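Local structure of lipolytic enzyme (Clostridium thermocellum, 2VPT) at residues C15-G20 against G46-G51; G25-E30 against V86-I91; D59-S64 against N76-T81; Q70-I75 against I111-T116; G93-L96 against L102-T105. The protein deacetylates acetylated xylan, as the SGNH-hydrolase-fold catalytic domain of a longer cellulosomal protein. One frame throughout, in Å; residues are numbered along the deposited sequence.

Contact 1. Residues C15-G20 against G46-G51; sequences CTEGMG and GSQRSG
Glu-17 reaches Gln-48 because its first torsion swings CG opposite the backbone N (chi1 -171°), and the extended chain beyond carries the carboxylate across. Gln-48, by contrast, folds at its second torsion (chi2 -82°), which turns its amide back toward the acid, and the two side chains cross at about a right angle. Carboxylate and amide planes are 46° apart; although Glu-17 OE2 and Gln-48 NE2 come within 3.3 Å, the angle is too poor for a direct hydrogen bond. A water does the joining: it lies 2.7 Å from Glu-17 OE2, to which it probably donates, and accepts from Gln-48 NE2 over 2.9 Å. This is a small instance of a common principle, in which a bridging water makes good the geometry that two buried polar groups lack. Each group also has a second partner that fixes it, Ser-64 OG for Glu-17 OE1 and the carbonyl of Gly-62 for Gln-48 NE2. Beside them Ser-50 directs its hydroxyl at the end of the short helix, where Ser-50 OG lies 3.5 Å from Glu-17 O; the hydrogen bonds of that hydroxyl are with Met-24 O of the same chain and His-60 NE2. Directly after Glu-17 the chain leaves the helix at Gly-18 with positive phi. The contact thus joins the C-terminal end of helix 14-17 to strand 48-49, which pairs antiparallel with strand 59-62, while Met-24 of the second subunit packs against Glu-17, and strand 86-90 meets the far side of the helix through Trp-90.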
# COMPACT_ATOMS: atom_id res chain seq x y z
N CYS A 15 -6.16 7.04 -4.25
CA CYS A 15 -6.89 6.45 -5.37
C CYS A 15 -5.98 5.76 -6.37
O CYS A 15 -6.44 4.93 -7.14
CB CYS A 15 -7.74 7.50 -6.09
SG CYS A 15 -8.97 8.32 -5.08
N THR A 16 -4.70 6.12 -6.37
CA THR A 16 -3.67 5.46 -7.19
C THR A 16 -2.94 4.37 -6.41
O THR A 16 -2.63 3.31 -6.96
CB THR A 16 -2.70 6.50 -7.78
OG1 THR A 16 -3.45 7.38 -8.65
CG2 THR A 16 -1.58 5.84 -8.57
N GLU A 17 -2.67 4.61 -5.13
CA GLU A 17 -2.09 3.57 -4.29
C GLU A 17 -3.08 2.42 -4.13
O GLU A 17 -2.66 1.25 -4.11
CB GLU A 17 -1.63 4.12 -2.94
CG GLU A 17 -0.83 3.10 -2.12
CD GLU A 17 0.01 3.73 -1.02
OE1 GLU A 17 -0.38 4.80 -0.49
OE2 GLU A 17 1.05 3.13 -0.70
N GLY A 18 -4.36 2.75 -4.03
CA GLY A 18 -5.43 1.74 -4.07
C GLY A 18 -6.11 1.41 -2.77
O GLY A 18 -6.50 0.26 -2.53
N MSE A 19 -6.30 2.39 -1.90
CA MSE A 19 -7.11 2.15 -0.72
C MSE A 19 -8.53 1.76 -1.16
O MSE A 19 -8.96 2.06 -2.28
CB MSE A 19 -7.14 3.36 0.20
CG MSE A 19 -5.82 3.63 0.86
SE MSE A 19 -5.94 4.96 2.28
CE MSE A 19 -4.37 4.53 3.25
N GLY A 20 -9.25 1.09 -0.28
CA GLY A 20 -10.56 0.55 -0.61
C GLY A 20 -10.44 -0.91 -0.96
O GLY A 20 -9.70 -1.67 -0.32
N GLY A 46 7.77 3.24 -10.90
CA GLY A 46 7.62 3.98 -9.66
C GLY A 46 8.25 3.20 -8.52
O GLY A 46 8.50 2.00 -8.66
N SER A 47 8.54 3.86 -7.40
CA SER A 47 9.22 3.15 -6.32
C SER A 47 8.27 2.42 -5.38
O SER A 47 8.68 1.45 -4.72
CB SER A 47 10.19 4.05 -5.55
OG SER A 47 11.23 4.49 -6.42
N GLN A 48 7.00 2.83 -5.33
CA GLN A 48 6.02 2.11 -4.50
C GLN A 48 5.76 0.76 -5.14
O GLN A 48 5.97 0.60 -6.34
CB GLN A 48 4.69 2.85 -4.44
CG GLN A 48 4.76 4.28 -3.92
CD GLN A 48 4.78 4.36 -2.44
OE1 GLN A 48 5.79 4.03 -1.80
NE2 GLN A 48 3.67 4.78 -1.86
N ARG A 49 5.33 -0.22 -4.35
CA ARG A 49 4.94 -1.51 -4.93
C ARG A 49 3.82 -2.11 -4.10
O ARG A 49 3.97 -2.37 -2.91
CB ARG A 49 6.15 -2.45 -5.08
CG ARG A 49 5.84 -3.80 -5.77
CD ARG A 49 6.93 -4.32 -6.78
NE ARG A 49 8.31 -3.93 -6.52
CZ ARG A 49 9.30 -3.91 -7.42
NH1 ARG A 49 9.11 -4.23 -8.70
NH2 ARG A 49 10.52 -3.53 -7.05
N SER A 50 2.67 -2.30 -4.75
CA SER A 50 1.51 -2.86 -4.09
C SER A 50 0.53 -3.38 -5.11
O SER A 50 0.47 -2.89 -6.24
CB SER A 50 0.81 -1.84 -3.20
OG SER A 50 0.21 -0.78 -3.92
N GLY A 51 -0.27 -4.36 -4.70
CA GLY A 51 -1.28 -4.90 -5.57
C GLY A 51 -1.61 -6.33 -5.21
O GLY A 51 -0.89 -6.95 -4.44
O HOH W 1 2.76 4.47 0.89

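Contact 2. Residues G25-E30 against V86-I91; sequences GSYRTE and VVFLWI
Tyr-27 fits between Phe-88 and Trp-90, alternate residues whose side chains leave strand 86-90 on the same side. The apolar contacts come first. Tyr-27 CD2 lies 3.9 Å from Trp-90 CZ3, meeting the six-membered part of the indole at its edge, and the tyrosine and tryptophan side chains run antiparallel alongside each other. On the phenylalanine, Tyr-27 CE1 is 4.1 Å from Phe-88 CD2, and the phenolic oxygen arrives near the plane of that ring, with Tyr-27 OH only 3.5 Å from Phe-88 CB. No direct hydrogen bond links the two segments; the polar link is a water in the plane of the tyrosine ring. It stands 2.7 Å from Tyr-27 OH and donates to Phe-88 O over 3.0 Å. Stacking completes the group, since Trp-191 of helix 181-203 stacks with both Tyr-27 and Phe-88. Holding the tyrosine CG between its backbone N and carbonyl carbon (chi1 66°) aims the ring at the strand. Chemically, the contact is aromatic throughout its body and polar at one point, so that the phenol can be buried among aromatic rings while its oxygen is hydrogen-bonded to a water that links it to the strand backbone.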
# COMPACT_ATOMS: atom_id res chain seq x y z
N GLY A 25 -4.30 -2.50 -5.47
CA GLY A 25 -4.03 -2.49 -6.91
C GLY A 25 -4.68 -1.34 -7.65
O GLY A 25 -4.31 -1.08 -8.81
N SER A 26 -5.62 -0.62 -7.02
CA SER A 26 -6.23 0.53 -7.66
C SER A 26 -6.78 0.14 -9.03
O SER A 26 -7.28 -0.98 -9.21
CB SER A 26 -5.16 1.66 -7.71
OG SER A 26 -5.59 2.82 -8.40
N TYR A 27 -6.74 1.07 -9.97
CA TYR A 27 -7.14 0.81 -11.34
C TYR A 27 -6.04 0.07 -12.11
O TYR A 27 -6.24 -0.30 -13.26
CB TYR A 27 -7.48 2.12 -12.06
CG TYR A 27 -6.32 3.07 -12.24
CD1 TYR A 27 -5.49 2.97 -13.34
CD2 TYR A 27 -6.03 4.07 -11.30
CE1 TYR A 27 -4.41 3.80 -13.52
CE2 TYR A 27 -4.94 4.91 -11.47
CZ TYR A 27 -4.13 4.78 -12.58
OH TYR A 27 -3.05 5.60 -12.81
N ARG A 28 -4.87 -0.07 -11.49
CA ARG A 28 -3.70 -0.64 -12.18
C ARG A 28 -3.91 -2.11 -12.55
O ARG A 28 -3.49 -2.54 -13.62
CB ARG A 28 -2.43 -0.42 -11.35
CG ARG A 28 -2.06 1.06 -11.26
CD ARG A 28 -0.99 1.36 -10.24
NE ARG A 28 -1.46 1.27 -8.86
CZ ARG A 28 -1.19 0.28 -8.00
NH1 ARG A 28 -0.50 -0.80 -8.33
NH2 ARG A 28 -1.68 0.37 -6.78
N THR A 29 -4.59 -2.85 -11.69
CA THR A 29 -4.81 -4.30 -11.94
C THR A 29 -5.57 -4.49 -13.26
O THR A 29 -5.11 -5.18 -14.17
CB THR A 29 -5.60 -4.92 -10.80
OG1 THR A 29 -4.92 -4.63 -9.57
CG2 THR A 29 -5.74 -6.43 -10.97
N GLU A 30 -6.73 -3.86 -13.37
CA GLU A 30 -7.55 -4.04 -14.58
C GLU A 30 -6.94 -3.32 -15.78
O GLU A 30 -7.00 -3.82 -16.90
CB GLU A 30 -8.98 -3.60 -14.30
CG GLU A 30 -9.96 -3.72 -15.47
CD GLU A 30 -10.21 -5.15 -15.89
OE1 GLU A 30 -9.99 -6.08 -15.08
OE2 GLU A 30 -10.66 -5.34 -17.05
N VAL A 86 5.22 8.06 -20.18
CA VAL A 86 3.88 8.54 -19.95
C VAL A 86 3.68 8.64 -18.44
O VAL A 86 4.17 7.79 -17.68
CB VAL A 86 2.83 7.54 -20.51
CG1 VAL A 86 1.41 7.98 -20.24
CG2 VAL A 86 3.02 7.32 -22.02
N VAL A 87 2.98 9.69 -18.01
CA VAL A 87 2.58 9.87 -16.63
C VAL A 87 1.06 9.89 -16.58
O VAL A 87 0.42 10.60 -17.37
CB VAL A 87 3.16 11.17 -16.03
CG1 VAL A 87 2.56 11.47 -14.66
CG2 VAL A 87 4.66 11.07 -15.97
N PHE A 88 0.48 9.12 -15.66
CA PHE A 88 -0.93 9.14 -15.36
C PHE A 88 -1.08 9.89 -14.04
O PHE A 88 -0.82 9.32 -12.98
CB PHE A 88 -1.49 7.72 -15.17
CG PHE A 88 -1.63 6.89 -16.42
CD1 PHE A 88 -1.55 7.40 -17.70
CD2 PHE A 88 -1.88 5.53 -16.28
CE1 PHE A 88 -1.73 6.57 -18.81
CE2 PHE A 88 -2.05 4.70 -17.39
CZ PHE A 88 -1.98 5.23 -18.64
N LEU A 89 -1.50 11.15 -14.10
CA LEU A 89 -1.58 11.99 -12.91
C LEU A 89 -3.02 12.09 -12.42
O LEU A 89 -3.92 12.46 -13.17
CB LEU A 89 -1.01 13.38 -13.23
CG LEU A 89 -0.99 14.38 -12.08
CD1 LEU A 89 -0.05 13.91 -10.97
CD2 LEU A 89 -0.59 15.75 -12.56
N TRP A 90 -3.24 11.79 -11.15
CA TRP A 90 -4.56 11.83 -10.56
C TRP A 90 -4.39 12.36 -9.15
O TRP A 90 -4.03 11.62 -8.22
CB TRP A 90 -5.19 10.42 -10.59
CG TRP A 90 -6.61 10.37 -10.13
CD1 TRP A 90 -7.44 11.43 -9.88
CD2 TRP A 90 -7.38 9.20 -9.87
NE1 TRP A 90 -8.66 10.99 -9.46
CE2 TRP A 90 -8.66 9.62 -9.46
CE3 TRP A 90 -7.12 7.83 -9.94
CZ2 TRP A 90 -9.66 8.72 -9.13
CZ3 TRP A 90 -8.13 6.95 -9.61
CH2 TRP A 90 -9.38 7.40 -9.22
N ILE A 91 -4.64 13.67 -8.98
CA ILE A 91 -4.23 14.34 -7.75
C ILE A 91 -5.07 15.58 -7.48
O ILE A 91 -5.66 16.17 -8.40
CB ILE A 91 -2.73 14.70 -7.85
CG1 ILE A 91 -2.08 14.93 -6.48
CG2 ILE A 91 -2.50 15.86 -8.79
CD1 ILE A 91 -1.98 13.70 -5.60
O HOH W 2 -2.78 7.82 -11.33

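Contact 3. Residues D59-S64 against N76-T81; sequences DHEGHS and NNWLNT. With CA (calcium ion), chain B.
Trp-78 of helix 68-82 offers one face of its indole to the carboxylate of Glu-61. Glu-61 OE1 sits over the ring system, nearest to Trp-78 CE2 at 3.5 Å, and the two flat groups lie 9° from parallel, so this is a true stack. His-63 reaches the benzo end of the same indole, where His-63 CE1 is 3.5 Å from Trp-78 CH2. Those rings are also nearly parallel, at 8°, but slid apart, with centroids 4.8 Å from each other and little overlap. Around these contacts lie the groups that position them. The bend of Glu-61 at chi2 (-65°) lays its carboxylate against the indole, and OE2 is held by the backbone N of Ser-47. A weak bond runs from His-63 ND1 to Glu-61 O. One residue earlier, Gly-62 N donates to His-60 ND1 over 2.9 Å, in the imidazole plane, while the opposite ring nitrogen bonds Ser-50 OG. Farther out, at the start of the strand, Asp-59 OD2 binds the calcium ion at 2.4 Å together with Asp-43, Phe-44, Asp-57 and waters. The chemistry is instructive: a carboxylate over the electron-rich face of an indole is probably disfavoured electrostatically, so its position is probably owed to the bond from Ser-47 N, and ND1 of His-60, as an acceptor, is probably unprotonated.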
# COMPACT_ATOMS: atom_id res chain seq x y z
N ASP A 59 4.41 -1.80 -9.62
CA ASP A 59 5.13 -0.55 -9.37
C ASP A 59 4.26 0.67 -9.62
O ASP A 59 3.46 0.69 -10.55
CB ASP A 59 6.36 -0.46 -10.26
CG ASP A 59 7.24 -1.68 -10.15
OD1 ASP A 59 7.55 -2.12 -9.01
OD2 ASP A 59 7.63 -2.21 -11.21
N HIS A 60 4.42 1.70 -8.79
CA HIS A 60 3.64 2.93 -8.97
C HIS A 60 4.20 4.07 -8.13
O HIS A 60 5.14 3.88 -7.35
CB HIS A 60 2.17 2.70 -8.64
CG HIS A 60 1.91 2.34 -7.21
ND1 HIS A 60 1.75 3.28 -6.21
CD2 HIS A 60 1.77 1.13 -6.60
CE1 HIS A 60 1.52 2.67 -5.06
NE2 HIS A 60 1.53 1.36 -5.27
N GLU A 61 3.61 5.26 -8.28
CA GLU A 61 3.91 6.42 -7.42
C GLU A 61 2.61 7.02 -6.87
O GLU A 61 2.40 8.25 -6.89
CB GLU A 61 4.73 7.50 -8.13
CG GLU A 61 6.18 7.19 -8.33
CD GLU A 61 7.04 7.07 -7.09
OE1 GLU A 61 6.64 7.33 -5.92
OE2 GLU A 61 8.16 6.59 -7.29
N GLY A 62 1.76 6.15 -6.35
CA GLY A 62 0.58 6.54 -5.60
C GLY A 62 0.92 6.62 -4.13
O GLY A 62 1.51 5.69 -3.57
N HIS A 63 0.54 7.74 -3.51
CA HIS A 63 0.84 8.01 -2.11
C HIS A 63 -0.41 8.44 -1.36
O HIS A 63 -0.86 9.58 -1.48
CB HIS A 63 1.90 9.11 -2.03
CG HIS A 63 3.23 8.68 -2.53
ND1 HIS A 63 3.60 8.69 -3.87
CD2 HIS A 63 4.27 8.15 -1.86
CE1 HIS A 63 4.82 8.17 -3.97
NE2 HIS A 63 5.25 7.87 -2.77
N SER A 64 -1.00 7.51 -0.62
CA SER A 64 -2.17 7.80 0.19
C SER A 64 -1.90 8.99 1.09
O SER A 64 -0.86 9.06 1.73
CB SER A 64 -2.55 6.58 1.03
OG SER A 64 -2.88 5.49 0.19
N ASN A 76 10.22 15.58 -9.32
CA ASN A 76 11.39 15.74 -10.18
C ASN A 76 12.32 14.55 -10.00
O ASN A 76 12.88 14.04 -10.96
CB ASN A 76 12.17 17.01 -9.86
CG ASN A 76 11.41 18.26 -10.20
OD1 ASN A 76 10.27 18.22 -10.66
ND2 ASN A 76 12.05 19.41 -9.96
N ASN A 77 12.46 14.11 -8.75
CA ASN A 77 13.29 12.95 -8.47
C ASN A 77 12.71 11.66 -9.04
O ASN A 77 13.44 10.83 -9.60
CB ASN A 77 13.53 12.80 -6.96
CG ASN A 77 14.25 14.00 -6.37
OD1 ASN A 77 15.12 14.58 -7.00
ND2 ASN A 77 13.89 14.35 -5.15
N TRP A 78 11.40 11.49 -8.90
CA TRP A 78 10.74 10.30 -9.42
C TRP A 78 10.89 10.23 -10.94
O TRP A 78 11.17 9.18 -11.50
CB TRP A 78 9.26 10.31 -9.05
CG TRP A 78 8.98 10.37 -7.59
CD1 TRP A 78 9.83 10.06 -6.56
CD2 TRP A 78 7.74 10.72 -6.99
NE1 TRP A 78 9.20 10.24 -5.37
CE2 TRP A 78 7.90 10.61 -5.59
CE3 TRP A 78 6.50 11.09 -7.49
CZ2 TRP A 78 6.88 10.89 -4.70
CZ3 TRP A 78 5.48 11.37 -6.60
CH2 TRP A 78 5.68 11.27 -5.22
N LEU A 79 10.67 11.36 -11.62
CA LEU A 79 10.82 11.42 -13.06
C LEU A 79 12.24 11.09 -13.50
O LEU A 79 12.43 10.37 -14.48
CB LEU A 79 10.44 12.81 -13.56
CG LEU A 79 8.94 13.13 -13.50
CD1 LEU A 79 8.67 14.63 -13.70
CD2 LEU A 79 8.19 12.33 -14.54
N ASN A 80 13.22 11.63 -12.80
CA ASN A 80 14.61 11.37 -13.18
C ASN A 80 15.01 9.92 -12.89
O ASN A 80 15.75 9.32 -13.66
CB ASN A 80 15.56 12.36 -12.48
CG ASN A 80 15.51 13.76 -13.09
OD1 ASN A 80 15.65 14.76 -12.39
ND2 ASN A 80 15.30 13.82 -14.40
N THR A 81 14.49 9.36 -11.80
CA THR A 81 14.80 7.98 -11.44
C THR A 81 14.19 6.98 -12.40
O THR A 81 14.85 6.03 -12.84
CB THR A 81 14.32 7.68 -10.01
OG1 THR A 81 15.05 8.48 -9.08
CG2 THR A 81 14.51 6.21 -9.66
CA CA B . 7.36 -2.23 -13.57
O HOH W 3 8.15 -4.41 -13.54
O HOH W 4 9.53 -1.34 -13.11

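Contact 4. Residues Q70-I75 against I111-T116; sequences QIASNI and IDQIFT
Gln-113 spans the gap between two helices to reach Ala-72 and Ile-75. From CB the side chain runs straight out, with chi1 at -179° and the next torsion also extended, and this shape carries the amide across to segment 70-75, whose axis lies 10.5 Å from that of segment 111-116. At CD it begins to touch, 4.1 Å from Ile-75 CG2. The oxygen leans on a methyl group, Gln-113 OE1 being 3.4 Å from Ala-72 CB. The nitrogen bonds across the gap: Gln-113 NE2 donates to Ala-72 O over 2.9 Å, nearly straight at 171°, in the carbonyl plane and on a lone pair. NE2 also bonds Asn-76 OD1, a partner at least as strong, presumably through its other proton, so two acceptors on the facing helix fix the rotation of the amide. The helix is kinked here, and the N of Asn-76 makes no bond to the turn before, consistent with Ala-72 O being taken up by the glutamine. Deeper toward the sheet the contact turns apolar, with Ile-75 CD1 3.9 Å from Ile-114 CG1 and the isoleucines roughly perpendicular. Segments 70-75 and 111-116 run almost parallel, their axes 8° apart, and their helices pack over strands 5-12 and 122-126. Parallel neighbours of this kind, each leading into a parallel strand, belong to the beta-alpha-beta crossovers of the alpha/beta/alpha SGNH-hydrolase fold.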
# COMPACT_ATOMS: atom_id res chain seq x y z
N GLN A 70 2.86 18.21 -2.11
CA GLN A 70 3.71 17.11 -1.67
C GLN A 70 4.23 16.30 -2.87
O GLN A 70 5.39 15.93 -2.92
CB GLN A 70 2.96 16.21 -0.71
CG GLN A 70 2.59 16.88 0.58
CD GLN A 70 1.86 15.90 1.43
OE1 GLN A 70 0.69 15.64 1.21
NE2 GLN A 70 2.57 15.25 2.34
N ILE A 71 3.35 16.04 -3.83
CA ILE A 71 3.78 15.46 -5.09
C ILE A 71 4.83 16.35 -5.76
O ILE A 71 5.89 15.88 -6.17
CB ILE A 71 2.59 15.24 -6.05
CG1 ILE A 71 1.61 14.21 -5.46
CG2 ILE A 71 3.08 14.80 -7.42
CD1 ILE A 71 2.09 12.74 -5.41
N ALA A 72 4.55 17.66 -5.86
CA ALA A 72 5.45 18.58 -6.55
C ALA A 72 6.84 18.62 -5.90
O ALA A 72 7.87 18.79 -6.59
CB ALA A 72 4.85 20.00 -6.57
N SER A 73 6.86 18.46 -4.58
CA SER A 73 8.10 18.50 -3.83
C SER A 73 9.06 17.35 -4.18
O SER A 73 10.27 17.47 -3.98
CB SER A 73 7.76 18.51 -2.34
OG SER A 73 8.84 18.93 -1.55
N ASN A 74 8.53 16.25 -4.71
CA ASN A 74 9.33 15.06 -4.97
C ASN A 74 9.33 14.55 -6.41
O ASN A 74 10.21 13.77 -6.77
CB ASN A 74 8.87 13.94 -4.04
CG ASN A 74 9.00 14.32 -2.61
OD1 ASN A 74 10.12 14.46 -2.10
ND2 ASN A 74 7.88 14.58 -1.95
N ILE A 75 8.40 14.99 -7.24
CA ILE A 75 8.21 14.36 -8.54
C ILE A 75 9.41 14.53 -9.49
O ILE A 75 9.65 13.68 -10.35
CB ILE A 75 6.92 14.86 -9.20
CG1 ILE A 75 6.49 13.92 -10.34
CG2 ILE A 75 7.05 16.31 -9.62
CD1 ILE A 75 5.06 14.15 -10.81
N ILE A 111 1.63 20.52 -13.59
CA ILE A 111 1.69 20.12 -15.00
C ILE A 111 2.89 20.78 -15.68
O ILE A 111 3.68 20.12 -16.34
CB ILE A 111 0.37 20.47 -15.75
CG1 ILE A 111 -0.78 19.59 -15.23
CG2 ILE A 111 0.54 20.33 -17.28
CD1 ILE A 111 -2.16 20.12 -15.58
N ASP A 112 3.04 22.09 -15.47
CA ASP A 112 4.17 22.81 -16.05
C ASP A 112 5.50 22.24 -15.58
O ASP A 112 6.43 22.07 -16.35
CB ASP A 112 4.14 24.30 -15.69
CG ASP A 112 2.99 25.05 -16.36
OD1 ASP A 112 2.30 24.49 -17.23
OD2 ASP A 112 2.78 26.23 -15.98
N GLN A 113 5.57 21.93 -14.28
CA GLN A 113 6.77 21.38 -13.69
C GLN A 113 7.18 20.05 -14.31
O GLN A 113 8.35 19.81 -14.59
CB GLN A 113 6.57 21.20 -12.18
CG GLN A 113 7.77 20.64 -11.45
CD GLN A 113 7.48 20.41 -9.97
OE1 GLN A 113 6.53 20.94 -9.42
NE2 GLN A 113 8.31 19.62 -9.32
N ILE A 114 6.20 19.17 -14.52
CA ILE A 114 6.46 17.88 -15.14
C ILE A 114 7.12 18.05 -16.52
O ILE A 114 8.11 17.39 -16.81
CB ILE A 114 5.16 17.04 -15.23
CG1 ILE A 114 4.74 16.59 -13.82
CG2 ILE A 114 5.33 15.84 -16.18
CD1 ILE A 114 3.32 16.11 -13.68
N PHE A 115 6.57 18.92 -17.36
CA PHE A 115 7.16 19.14 -18.69
C PHE A 115 8.51 19.86 -18.65
O PHE A 115 9.33 19.68 -19.55
CB PHE A 115 6.19 19.93 -19.57
CG PHE A 115 5.00 19.14 -20.03
CD1 PHE A 115 5.15 18.05 -20.89
CD2 PHE A 115 3.72 19.49 -19.64
CE1 PHE A 115 4.05 17.34 -21.32
CE2 PHE A 115 2.62 18.78 -20.07
CZ PHE A 115 2.79 17.70 -20.91
N THR A 116 8.75 20.65 -17.62
CA THR A 116 10.05 21.31 -17.44
C THR A 116 11.14 20.26 -17.23
O THR A 116 12.20 20.32 -17.83
CB THR A 116 10.02 22.33 -16.28
OG1 THR A 116 9.04 23.34 -16.56
CG2 THR A 116 11.38 22.98 -16.08

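Contact 5. Residues G93-L96 against L102-T105; sequences GNDL and LNAT
The backbone brings Asp-95 and Asn-103 to a CA separation of 6.3 Å as the chain leaves helix 93-99, loops round and passes through an inverse gamma turn centred on Asn-103. That asparagine is the N-cap of helix 104-117, a helix of the SGNH-hydrolase fold, and the side chains show how one residue can cap a helix and tie it to its neighbour at once. A chi1 of -156° turns the Asn-103 amide away from its own N, and the amide spreads its two ends in different directions. Asn-103 OD1 accepts from the backbone N of Gly-106 in the first turn, the classic capping bond. Asn-103 ND2 faces the other way and donates to Asp-95 OD1 over 2.9 Å, close to straight at 166°. The CB atoms of Asp-95 and Asn-103 meet as well, 3.9 Å apart, beneath the polar ends. Asp-95 is itself divided in its allegiance: its other oxygen, OD2, bonds the backbone N of Ile-68 at the start of helix 68-82, so a buried carboxylate links three helices. In one of its two conformers Leu-102 runs alongside Leu-96, and Leu-96 CD1 is 4.0 Å from Leu-102 N. At the aspartate, the amide proton of Asn-103 comes in from above the carboxylate plane, with Asn-103 ND2 lying 44° out of it.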
# COMPACT_ATOMS: atom_id res chain seq x y z
N GLY A 93 -7.52 15.86 -4.78
CA GLY A 93 -8.65 15.62 -3.91
C GLY A 93 -8.31 15.93 -2.46
O GLY A 93 -9.14 16.44 -1.72
N ASN A 94 -7.08 15.61 -2.05
CA ASN A 94 -6.69 15.85 -0.68
C ASN A 94 -6.48 17.34 -0.43
O ASN A 94 -6.72 17.81 0.69
CB ASN A 94 -5.46 15.05 -0.26
CG ASN A 94 -5.76 13.58 -0.13
OD1 ASN A 94 -4.98 12.74 -0.60
ND2 ASN A 94 -6.86 13.25 0.48
N ASP A 95 -6.01 18.09 -1.43
CA ASP A 95 -5.93 19.56 -1.26
C ASP A 95 -7.29 20.11 -0.85
O ASP A 95 -7.39 20.92 0.07
CB ASP A 95 -5.45 20.25 -2.53
CG ASP A 95 -4.08 19.78 -2.95
OD1 ASP A 95 -3.12 20.57 -2.90
OD2 ASP A 95 -3.95 18.58 -3.34
N LEU A 96 -8.35 19.65 -1.50
CA LEU A 96 -9.70 20.09 -1.16
C LEU A 96 -10.15 19.56 0.19
O LEU A 96 -10.51 20.33 1.08
CB LEU A 96 -10.70 19.70 -2.26
CG LEU A 96 -12.16 20.05 -1.95
CD1 LEU A 96 -12.36 21.58 -1.83
CD2 LEU A 96 -13.08 19.48 -3.01
N LEU A 102 -9.44 24.09 -2.94
CA LEU A 102 -9.38 24.13 -4.43
C LEU A 102 -8.13 24.52 -5.21
O LEU A 102 -8.03 25.62 -5.70
CB LEU A 102 -10.63 24.87 -4.96
CG LEU A 102 -11.39 24.25 -6.15
CD1 LEU A 102 -10.49 24.03 -7.35
CD2 LEU A 102 -12.08 22.97 -5.72
N ASN A 103 -7.21 23.56 -5.41
CA ASN A 103 -5.88 23.90 -5.85
C ASN A 103 -5.69 23.87 -7.36
O ASN A 103 -4.83 23.16 -7.89
CB ASN A 103 -4.85 23.03 -5.13
CG ASN A 103 -3.48 23.67 -5.08
OD1 ASN A 103 -3.26 24.78 -5.59
ND2 ASN A 103 -2.52 22.97 -4.46
N ALA A 104 -6.48 24.69 -8.03
CA ALA A 104 -6.35 24.88 -9.46
C ALA A 104 -4.95 25.37 -9.83
O ALA A 104 -4.33 24.85 -10.75
CB ALA A 104 -7.41 25.86 -9.94
N THR A 105 -4.45 26.38 -9.11
CA THR A 105 -3.13 26.90 -9.42
C THR A 105 -2.02 25.86 -9.20
O THR A 105 -1.08 25.76 -9.99
CB THR A 105 -2.82 28.19 -8.62
OG1 THR A 105 -3.74 29.22 -9.02
CG2 THR A 105 -1.42 28.65 -8.88

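Overall arrangement
Contacts 1 and 2, with centres 8 Å apart, are joined where Cys-15 O meets Ser-26 OG at 2.6 Å, a probable hydrogen bond. Contact 1 is tied to contact 3 through the neighbouring strands 48-49 and 59-62, and by the salt bridge of Arg-49 NH1 with Asp-59 OD1 at 2.6 Å. Contacts 2 and 4 touch where Ile-91 CD1 lies 3.6 Å from Ile-71 CG1. Contacts 3 and 4 share helix 68-82. Contact 5, about 15 Å from contact 4 between centres, shares helix 104-117 with it. Glu-17 and His-63 lie near the probable Ser-14, His-178 and Asp-175 triad, while calcium is bound at the far end of strand 59-62, about 11 Å from the side chain of Gln-48.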